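Local coordinates for MAU2 chromatid cohesion factor homolog (Saccharomyces cerevisiae, PDB 4XDN), which forms a complex with SCC2 that is required for cohesin to associate with chromosomes, and so takes part in sister chromatid cohesion, at residues A[94-99]-A[138-143]; A[148-153]-A[184-189]. One frame throughout, in Å; residues are numbered along the deposited sequence.

Contact 1. Residues A[94-99]-A[138-143]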
ATOM      1  N   LEU A  94      -1.155 -28.200   2.971  1.00 27.34           N
ATOM      2  CA  LEU A  94      -2.546 -28.133   2.532  1.00 26.72           C
ATOM      3  C   LEU A  94      -3.457 -27.650   3.655  1.00 26.79           C
ATOM      4  O   LEU A  94      -4.397 -26.896   3.413  1.00 27.24           O
ATOM      5  CB  LEU A  94      -3.021 -29.497   2.027  1.00 25.30           C
ATOM      6  CG  LEU A  94      -2.240 -30.100   0.858  1.00 26.96           C
ATOM      7  CD1 LEU A  94      -2.892 -31.400   0.402  1.00 29.03           C
ATOM      8  CD2 LEU A  94      -2.126 -29.127  -0.307  1.00 28.70           C
ATOM      9  N   LEU A  95      -3.185 -28.086   4.880  1.00 24.81           N
ATOM     10  CA  LEU A  95      -3.961 -27.632   6.026  1.00 26.91           C
ATOM     11  C   LEU A  95      -3.858 -26.116   6.161  1.00 26.95           C
ATOM     12  O   LEU A  95      -4.834 -25.434   6.465  1.00 25.77           O
ATOM     13  CB  LEU A  95      -3.479 -28.306   7.312  1.00 28.86           C
ATOM     14  CG  LEU A  95      -3.704 -29.814   7.433  1.00 28.74           C
ATOM     15  CD1 LEU A  95      -3.056 -30.336   8.703  1.00 29.39           C
ATOM     16  CD2 LEU A  95      -5.188 -30.153   7.416  1.00 29.82           C
ATOM     17  N   ILE A  96      -2.660 -25.603   5.912  1.00 25.81           N
ATOM     18  CA  ILE A  96      -2.379 -24.183   6.061  1.00 26.30           C
ATOM     19  C   ILE A  96      -3.017 -23.360   4.940  1.00 28.13           C
ATOM     20  O   ILE A  96      -3.534 -22.268   5.182  1.00 31.78           O
ATOM     21  CB  ILE A  96      -0.852 -23.940   6.094  1.00 26.48           C
ATOM     22  CG1 ILE A  96      -0.265 -24.533   7.377  1.00 29.24           C
ATOM     23  CG2 ILE A  96      -0.527 -22.453   6.022  1.00 28.81           C
ATOM     24  CD1 ILE A  96       1.250 -24.540   7.431  1.00 30.44           C
ATOM     25  N   GLN A  97      -2.990 -23.888   3.720  1.00 25.95           N
ATOM     26  CA  GLN A  97      -3.431 -23.132   2.551  1.00 26.05           C
ATOM     27  C   GLN A  97      -4.894 -23.366   2.174  1.00 24.26           C
ATOM     28  O   GLN A  97      -5.495 -22.536   1.493  1.00 26.36           O
ATOM     29  CB  GLN A  97      -2.545 -23.465   1.351  1.00 26.27           C
ATOM     30  CG  GLN A  97      -1.104 -22.997   1.494  1.00 30.12           C
ATOM     31  CD  GLN A  97      -0.295 -23.219   0.232  1.00 35.95           C
ATOM     32  OE1 GLN A  97      -0.817 -23.687  -0.781  1.00 36.45           O
ATOM     33  NE2 GLN A  97       0.989 -22.882   0.284  1.00 39.98           N
ATOM     34  N   GLU A  98      -5.465 -24.484   2.617  1.00 23.48           N
ATOM     35  CA  GLU A  98      -6.801 -24.886   2.172  1.00 25.26           C
ATOM     36  C   GLU A  98      -7.848 -24.866   3.287  1.00 27.16           C
ATOM     37  O   GLU A  98      -9.045 -24.830   3.003  1.00 29.92           O
ATOM     38  CB  GLU A  98      -6.742 -26.287   1.551  1.00 24.50           C
ATOM     39  CG  GLU A  98      -5.635 -26.466   0.515  1.00 26.19           C
ATOM     40  CD  GLU A  98      -5.778 -25.525  -0.673  1.00 29.26           C
ATOM     41  OE1 GLU A  98      -6.915 -25.104  -0.974  1.00 30.07           O
ATOM     42  OE2 GLU A  98      -4.749 -25.207  -1.305  1.00 29.94           O
ATOM     43  N   THR A  99      -7.398 -24.876   4.542  1.00 25.92           N
ATOM     44  CA  THR A  99      -8.297 -25.028   5.688  1.00 24.81           C
ATOM     45  C   THR A  99      -8.083 -23.970   6.769  1.00 24.36           C
ATOM     46  O   THR A  99      -7.200 -23.120   6.658  1.00 22.30           O
ATOM     47  CB  THR A  99      -8.122 -26.416   6.350  1.00 25.47           C
ATOM     48  OG1 THR A  99      -6.851 -26.482   7.008  1.00 26.09           O
ATOM     49  CG2 THR A  99      -8.208 -27.531   5.317  1.00 24.37           C
ATOM     50  N   HIS A 138       6.501 -18.751  11.273  1.00 30.25           N
ATOM     51  CA  HIS A 138       6.227 -17.862  10.144  1.00 30.76           C
ATOM     52  C   HIS A 138       4.907 -18.190   9.448  1.00 29.51           C
ATOM     53  O   HIS A 138       3.994 -17.364   9.427  1.00 29.16           O
ATOM     54  CB  HIS A 138       7.377 -17.919   9.133  1.00 29.45           C
ATOM     55  CG  HIS A 138       7.151 -17.092   7.910  1.00 29.74           C
ATOM     56  ND1 HIS A 138       6.571 -17.599   6.762  1.00 30.34           N
ATOM     57  CD2 HIS A 138       7.431 -15.794   7.641  1.00 29.85           C
ATOM     58  CE1 HIS A 138       6.504 -16.652   5.850  1.00 27.93           C
ATOM     59  NE2 HIS A 138       7.019 -15.543   6.357  1.00 28.43           N
ATOM     60  N   ASP A 139       4.803 -19.388   8.881  1.00 30.33           N
ATOM     61  CA  ASP A 139       3.641 -19.729   8.061  1.00 31.65           C
ATOM     62  C   ASP A 139       2.347 -19.781   8.870  1.00 30.42           C
ATOM     63  O   ASP A 139       1.356 -19.157   8.493  1.00 32.45           O
ATOM     64  CB  ASP A 139       3.852 -21.068   7.354  1.00 34.27           C
ATOM     65  CG  ASP A 139       4.770 -20.958   6.155  1.00 36.98           C
ATOM     66  OD1 ASP A 139       5.710 -20.142   6.192  1.00 35.16           O
ATOM     67  OD2 ASP A 139       4.548 -21.690   5.169  1.00 43.49           O
ATOM     68  N   LEU A 140       2.352 -20.510   9.979  1.00 25.88           N
ATOM     69  CA  LEU A 140       1.122 -20.712  10.743  1.00 28.70           C
ATOM     70  C   LEU A 140       0.607 -19.416  11.378  1.00 30.41           C
ATOM     71  O   LEU A 140      -0.582 -19.114  11.271  1.00 31.40           O
ATOM     72  CB  LEU A 140       1.326 -21.784  11.819  1.00 31.20           C
ATOM     73  CG  LEU A 140       0.977 -23.212  11.382  1.00 34.96           C
ATOM     74  CD1 LEU A 140       1.514 -24.244  12.367  1.00 35.76           C
ATOM     75  CD2 LEU A 140      -0.530 -23.368  11.225  1.00 38.16           C
ATOM     76  N   PRO A 141       1.491 -18.650  12.042  1.00 29.63           N
ATOM     77  CA  PRO A 141       1.036 -17.375  12.613  1.00 33.09           C
ATOM     78  C   PRO A 141       0.493 -16.395  11.570  1.00 32.44           C
ATOM     79  O   PRO A 141      -0.498 -15.717  11.839  1.00 32.33           O
ATOM     80  CB  PRO A 141       2.302 -16.819  13.272  1.00 33.78           C
ATOM     81  CG  PRO A 141       3.112 -18.020  13.593  1.00 31.48           C
ATOM     82  CD  PRO A 141       2.868 -18.969  12.457  1.00 28.57           C
ATOM     83  N   LEU A 142       1.126 -16.327  10.402  1.00 34.65           N
ATOM     84  CA  LEU A 142       0.692 -15.403   9.355  1.00 35.69           C
ATOM     85  C   LEU A 142      -0.684 -15.772   8.812  1.00 36.80           C
ATOM     86  O   LEU A 142      -1.511 -14.895   8.567  1.00 36.36           O
ATOM     87  CB  LEU A 142       1.708 -15.370   8.211  1.00 35.93           C
ATOM     88  CG  LEU A 142       2.986 -14.564   8.467  1.00 37.85           C
ATOM     89  CD1 LEU A 142       3.970 -14.766   7.326  1.00 37.13           C
ATOM     90  CD2 LEU A 142       2.682 -13.080   8.653  1.00 39.18           C
ATOM     91  N   MET A 143      -0.927 -17.066   8.626  1.00 37.18           N
ATOM     92  CA  MET A 143      -2.223 -17.535   8.147  1.00 38.53           C
ATOM     93  C   MET A 143      -3.290 -17.348   9.217  1.00 39.71           C
ATOM     94  O   MET A 143      -4.418 -16.956   8.916  1.00 42.88           O
ATOM     95  CB  MET A 143      -2.156 -19.005   7.732  1.00 40.99           C
ATOM     96  CG  MET A 143      -1.770 -19.245   6.276  1.00 43.32           C
ATOM     97  SD  MET A 143      -2.808 -18.428   5.048  1.00 46.53           S
ATOM     98  CE  MET A 143      -4.424 -18.560   5.798  1.00 36.14           C
TER

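Contact 2. Residues A[148-153]-A[184-189]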
ATOM      1  N   PHE A 148      -2.896 -12.759  19.429  1.00 45.62           N
ATOM      2  CA  PHE A 148      -2.512 -13.669  20.502  1.00 46.69           C
ATOM      3  C   PHE A 148      -1.406 -14.626  20.066  1.00 43.08           C
ATOM      4  O   PHE A 148      -0.421 -14.815  20.777  1.00 42.39           O
ATOM      5  CB  PHE A 148      -3.733 -14.462  20.976  1.00 51.26           C
ATOM      6  CG  PHE A 148      -3.424 -15.476  22.038  1.00 56.41           C
ATOM      7  CD1 PHE A 148      -3.289 -15.095  23.363  1.00 60.73           C
ATOM      8  CD2 PHE A 148      -3.280 -16.815  21.712  1.00 57.37           C
ATOM      9  CE1 PHE A 148      -3.011 -16.030  24.343  1.00 63.31           C
ATOM     10  CE2 PHE A 148      -3.002 -17.754  22.688  1.00 59.73           C
ATOM     11  CZ  PHE A 148      -2.867 -17.362  24.003  1.00 62.72           C
ATOM     12  N   HIS A 149      -1.572 -15.222  18.889  1.00 41.05           N
ATOM     13  CA  HIS A 149      -0.609 -16.190  18.381  1.00 39.72           C
ATOM     14  C   HIS A 149       0.637 -15.513  17.814  1.00 37.64           C
ATOM     15  O   HIS A 149       1.708 -16.114  17.770  1.00 36.48           O
ATOM     16  CB  HIS A 149      -1.264 -17.073  17.317  1.00 41.08           C
ATOM     17  CG  HIS A 149      -2.305 -17.999  17.865  1.00 42.60           C
ATOM     18  ND1 HIS A 149      -3.646 -17.681  17.892  1.00 45.22           N
ATOM     19  CD2 HIS A 149      -2.200 -19.229  18.423  1.00 43.03           C
ATOM     20  CE1 HIS A 149      -4.322 -18.677  18.435  1.00 46.87           C
ATOM     21  NE2 HIS A 149      -3.468 -19.628  18.766  1.00 45.84           N
ATOM     22  N   TYR A 150       0.495 -14.263  17.384  1.00 38.34           N
ATOM     23  CA  TYR A 150       1.644 -13.490  16.924  1.00 37.72           C
ATOM     24  C   TYR A 150       2.612 -13.233  18.075  1.00 36.78           C
ATOM     25  O   TYR A 150       3.829 -13.258  17.888  1.00 36.40           O
ATOM     26  CB  TYR A 150       1.198 -12.156  16.318  1.00 35.78           C
ATOM     27  CG  TYR A 150       0.779 -12.214  14.863  1.00 33.97           C
ATOM     28  CD1 TYR A 150       1.508 -12.942  13.930  1.00 34.16           C
ATOM     29  CD2 TYR A 150      -0.341 -11.523  14.421  1.00 34.32           C
ATOM     30  CE1 TYR A 150       1.126 -12.987  12.600  1.00 34.30           C
ATOM     31  CE2 TYR A 150      -0.729 -11.559  13.097  1.00 34.82           C
ATOM     32  CZ  TYR A 150       0.006 -12.292  12.190  1.00 35.72           C
ATOM     33  OH  TYR A 150      -0.382 -12.326  10.871  1.00 38.59           O
ATOM     34  N   LYS A 151       2.069 -12.987  19.263  1.00 37.89           N
ATOM     35  CA  LYS A 151       2.892 -12.722  20.441  1.00 38.36           C
ATOM     36  C   LYS A 151       3.642 -13.978  20.879  1.00 37.45           C
ATOM     37  O   LYS A 151       4.811 -13.912  21.258  1.00 35.84           O
ATOM     38  CB  LYS A 151       2.030 -12.192  21.589  1.00 42.12           C
ATOM     39  CG  LYS A 151       1.477 -10.798  21.341  1.00 46.05           C
ATOM     40  CD  LYS A 151       0.580 -10.334  22.476  1.00 50.76           C
ATOM     41  CE  LYS A 151       0.046  -8.932  22.220  1.00 53.64           C
ATOM     42  NZ  LYS A 151      -0.868  -8.469  23.304  1.00 57.18           N
ATOM     43  N   ILE A 152       2.963 -15.118  20.822  1.00 38.52           N
ATOM     44  CA  ILE A 152       3.589 -16.396  21.136  1.00 37.77           C
ATOM     45  C   ILE A 152       4.708 -16.675  20.141  1.00 36.26           C
ATOM     46  O   ILE A 152       5.808 -17.075  20.524  1.00 37.17           O
ATOM     47  CB  ILE A 152       2.560 -17.547  21.113  1.00 39.65           C
ATOM     48  CG1 ILE A 152       1.539 -17.359  22.240  1.00 42.51           C
ATOM     49  CG2 ILE A 152       3.252 -18.906  21.253  1.00 41.35           C
ATOM     50  CD1 ILE A 152       0.358 -18.308  22.177  1.00 43.87           C
ATOM     51  N   ALA A 153       4.423 -16.452  18.862  1.00 35.73           N
ATOM     52  CA  ALA A 153       5.393 -16.700  17.804  1.00 34.76           C
ATOM     53  C   ALA A 153       6.622 -15.812  17.966  1.00 33.95           C
ATOM     54  O   ALA A 153       7.753 -16.286  17.867  1.00 32.01           O
ATOM     55  CB  ALA A 153       4.756 -16.480  16.442  1.00 34.71           C
ATOM     56  N   VAL A 184      11.064 -10.037  12.634  1.00 27.89           N
ATOM     57  CA  VAL A 184      10.712  -8.723  12.105  1.00 30.60           C
ATOM     58  C   VAL A 184       9.299  -8.742  11.533  1.00 28.27           C
ATOM     59  O   VAL A 184       8.491  -7.857  11.824  1.00 27.36           O
ATOM     60  CB  VAL A 184      11.707  -8.266  11.008  1.00 35.25           C
ATOM     61  CG1 VAL A 184      11.248  -6.959  10.344  1.00 37.36           C
ATOM     62  CG2 VAL A 184      13.096  -8.087  11.591  1.00 35.31           C
ATOM     63  N   MET A 185       9.006  -9.751  10.718  1.00 27.68           N
ATOM     64  CA  MET A 185       7.697  -9.853  10.088  1.00 28.44           C
ATOM     65  C   MET A 185       6.599  -9.999  11.135  1.00 29.60           C
ATOM     66  O   MET A 185       5.481  -9.524  10.934  1.00 27.70           O
ATOM     67  CB  MET A 185       7.656 -11.033   9.111  1.00 27.09           C
ATOM     68  CG  MET A 185       8.503 -10.844   7.855  1.00 26.91           C
ATOM     69  SD  MET A 185       8.305  -9.209   7.112  1.00 46.32           S
ATOM     70  CE  MET A 185       8.317  -9.600   5.373  1.00 99.48           C
ATOM     71  N   LEU A 186       6.924 -10.642  12.253  1.00 29.48           N
ATOM     72  CA  LEU A 186       5.969 -10.793  13.345  1.00 30.90           C
ATOM     73  C   LEU A 186       5.770  -9.464  14.067  1.00 29.58           C
ATOM     74  O   LEU A 186       4.667  -9.155  14.520  1.00 30.36           O
ATOM     75  CB  LEU A 186       6.437 -11.869  14.330  1.00 30.42           C
ATOM     76  CG  LEU A 186       6.477 -13.305  13.798  1.00 30.05           C
ATOM     77  CD1 LEU A 186       7.145 -14.231  14.803  1.00 28.86           C
ATOM     78  CD2 LEU A 186       5.081 -13.805  13.467  1.00 30.94           C
ATOM     79  N   CYS A 187       6.834  -8.675  14.173  1.00 30.01           N
ATOM     80  CA  CYS A 187       6.735  -7.355  14.784  1.00 32.86           C
ATOM     81  C   CYS A 187       5.855  -6.440  13.938  1.00 30.94           C
ATOM     82  O   CYS A 187       5.051  -5.680  14.472  1.00 32.37           O
ATOM     83  CB  CYS A 187       8.122  -6.732  14.969  1.00 35.00           C
ATOM     84  SG  CYS A 187       9.069  -7.404  16.347  1.00 45.71           S
ATOM     85  N   ILE A 188       6.009  -6.516  12.619  1.00 29.06           N
ATOM     86  CA  ILE A 188       5.199  -5.706  11.710  1.00 31.15           C
ATOM     87  C   ILE A 188       3.715  -5.997  11.915  1.00 30.67           C
ATOM     88  O   ILE A 188       2.908  -5.078  12.046  1.00 29.90           O
ATOM     89  CB  ILE A 188       5.575  -5.954  10.232  1.00 30.80           C
ATOM     90  CG1 ILE A 188       6.988  -5.433   9.956  1.00 28.50           C
ATOM     91  CG2 ILE A 188       4.581  -5.262   9.295  1.00 32.60           C
ATOM     92  CD1 ILE A 188       7.527  -5.780   8.580  1.00 28.40           C
ATOM     93  N   LYS A 189       3.365  -7.279  11.948  1.00 31.10           N
ATOM     94  CA  LYS A 189       1.978  -7.693  12.136  1.00 33.72           C
ATOM     95  C   LYS A 189       1.431  -7.241  13.489  1.00 35.34           C
ATOM     96  O   LYS A 189       0.238  -6.966  13.620  1.00 38.48           O
ATOM     97  CB  LYS A 189       1.855  -9.213  12.004  1.00 35.88           C
ATOM     98  CG  LYS A 189       2.051  -9.737  10.586  1.00 38.11           C
ATOM     99  CD  LYS A 189       0.997  -9.184   9.640  1.00 41.59           C
ATOM    100  CE  LYS A 189       1.008  -9.906   8.303  1.00 44.01           C
ATOM    101  NZ  LYS A 189      -0.068  -9.410   7.402  1.00 46.57           N
TER

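Contact 1. Residues A[94-99]-A[138-143]
Ile-96 enters a row made by Asp-139, Leu-140 and Met-143, and it illustrates how one branched side chain can carry most of a helix-helix contact. Its CB is directed at the opposing helix, and from there the two branches part. With chi1 at -68°, CG2 lies anti to the backbone N, while CG1 stands beside that nitrogen and anti to the carbonyl carbon. The short branch ends at once: CG2 presses on Met-143 CG at 3.4 Å, closer than carbon atoms usually pack, with Met-143 CB behind it at 4.2 Å from the same methyl. The longer branch runs the other way. CG1 meets Leu-140 CD2 at 4.0 Å, and the terminal CD1 goes on to within 4.2 Å of Leu-140 CG and 4.3 Å of Asp-139 CB. The side chains of Ile-96 and Leu-140 cross at about a right angle.

Met-143 is bent at both chi2 and chi3, which turns its thioether toward the Ile-96 carbonyl; SD lies 3.9 Å from Ile-96 O. No hydrogen bond joins the segments. Asp-139 offers its CB here, while its OD1 accepts a nearly straight bond from His-138 ND1, in the plane of the imidazole and on the anti side of the carboxylate, tilted somewhat out of the carboxylate plane.

The two helices run roughly side by side in the same direction, their axes 10.4 Å apart and inclined by 25°. Between them in sequence comes helix 102-119, whose Phe-102 touches both Leu-140 and Met-143. Helix 53-76 packs against Leu-94 and Glu-98, and helices 147-165 and 170-189 cover Pro-141 and Leu-142. The chain of another protein forms backbone hydrogen bonds with Glu-98 and also packs on Leu-95, Thr-99 and Met-143.

Contact 2. Residues A[148-153]-A[184-189]
Leu-186 drives its two methyl groups against Ala-153 and Tyr-150, and this is the close-fitting, buried half of the contact. CD1 is 3.7 Å from Ala-153 CB and also reaches the carbonyl carbon of that residue, where the small alanine allows a close approach to the backbone. CD2 sits 3.7 Å from Tyr-150 CD1, coming at the ring obliquely. No hydrogen bond crosses this part, the side chains meet through apolar atoms, and the nearest backbones, at Tyr-150 and Leu-186, have their CA atoms only 6.2 Å apart.

Toward the last turn of helix 170-189 the character changes. The aliphatic stem of Lys-189 lies over one face of the Tyr-150 ring, its CB 3.7 Å from the ring centroid and 16° off the normal, a CH-pi contact. A bend at chi2 (-62°) then carries the chain past the phenol: CG and CD are both 3.6 Å from Tyr-150 OH, CE is still near the hydroxyl, and the ammonium end then leads away toward solvent. The lysine therefore contributes its carbons to the packing, not its charge. The hydroxyl has its polar partner elsewhere, in a hydrogen bond with Asp-145 OD1, which ties the outer end of the ring to the turn preceding helix 147-165.

Helix 126-144 closes the same seam, with Pro-141 against Ala-153 and Leu-142 against both Tyr-150 and Lys-189. The axes approach to 9.6 Å and run close to antiparallel, at 151°. Two consecutive helices joined by a short connection and folded back on each other form a helical hairpin, the building element of alpha-alpha superhelices such as the TPR-like architecture of the SCC4/MAU2 family.

In the fold
Contact 1 is completed earlier in the sequence than contact 2, and helix 126-144 is the bridge between them. Residues 138-143 hold helix 81-98 with one flank and the hairpin of contact 2 with another, so that centres 15 Å apart are joined through direct packing. Pro-141 O lies 3.3 Å from Tyr-150 CE1, Pro-141 CG is 3.6 Å from Ala-153 CB, and Leu-142 CD2 comes equally near Lys-189 CE. The two contacts differ in setting: contact 1 borders the chain of another protein, consistent with the complex with SCC2, whereas no other chain of the assembly touches contact 2.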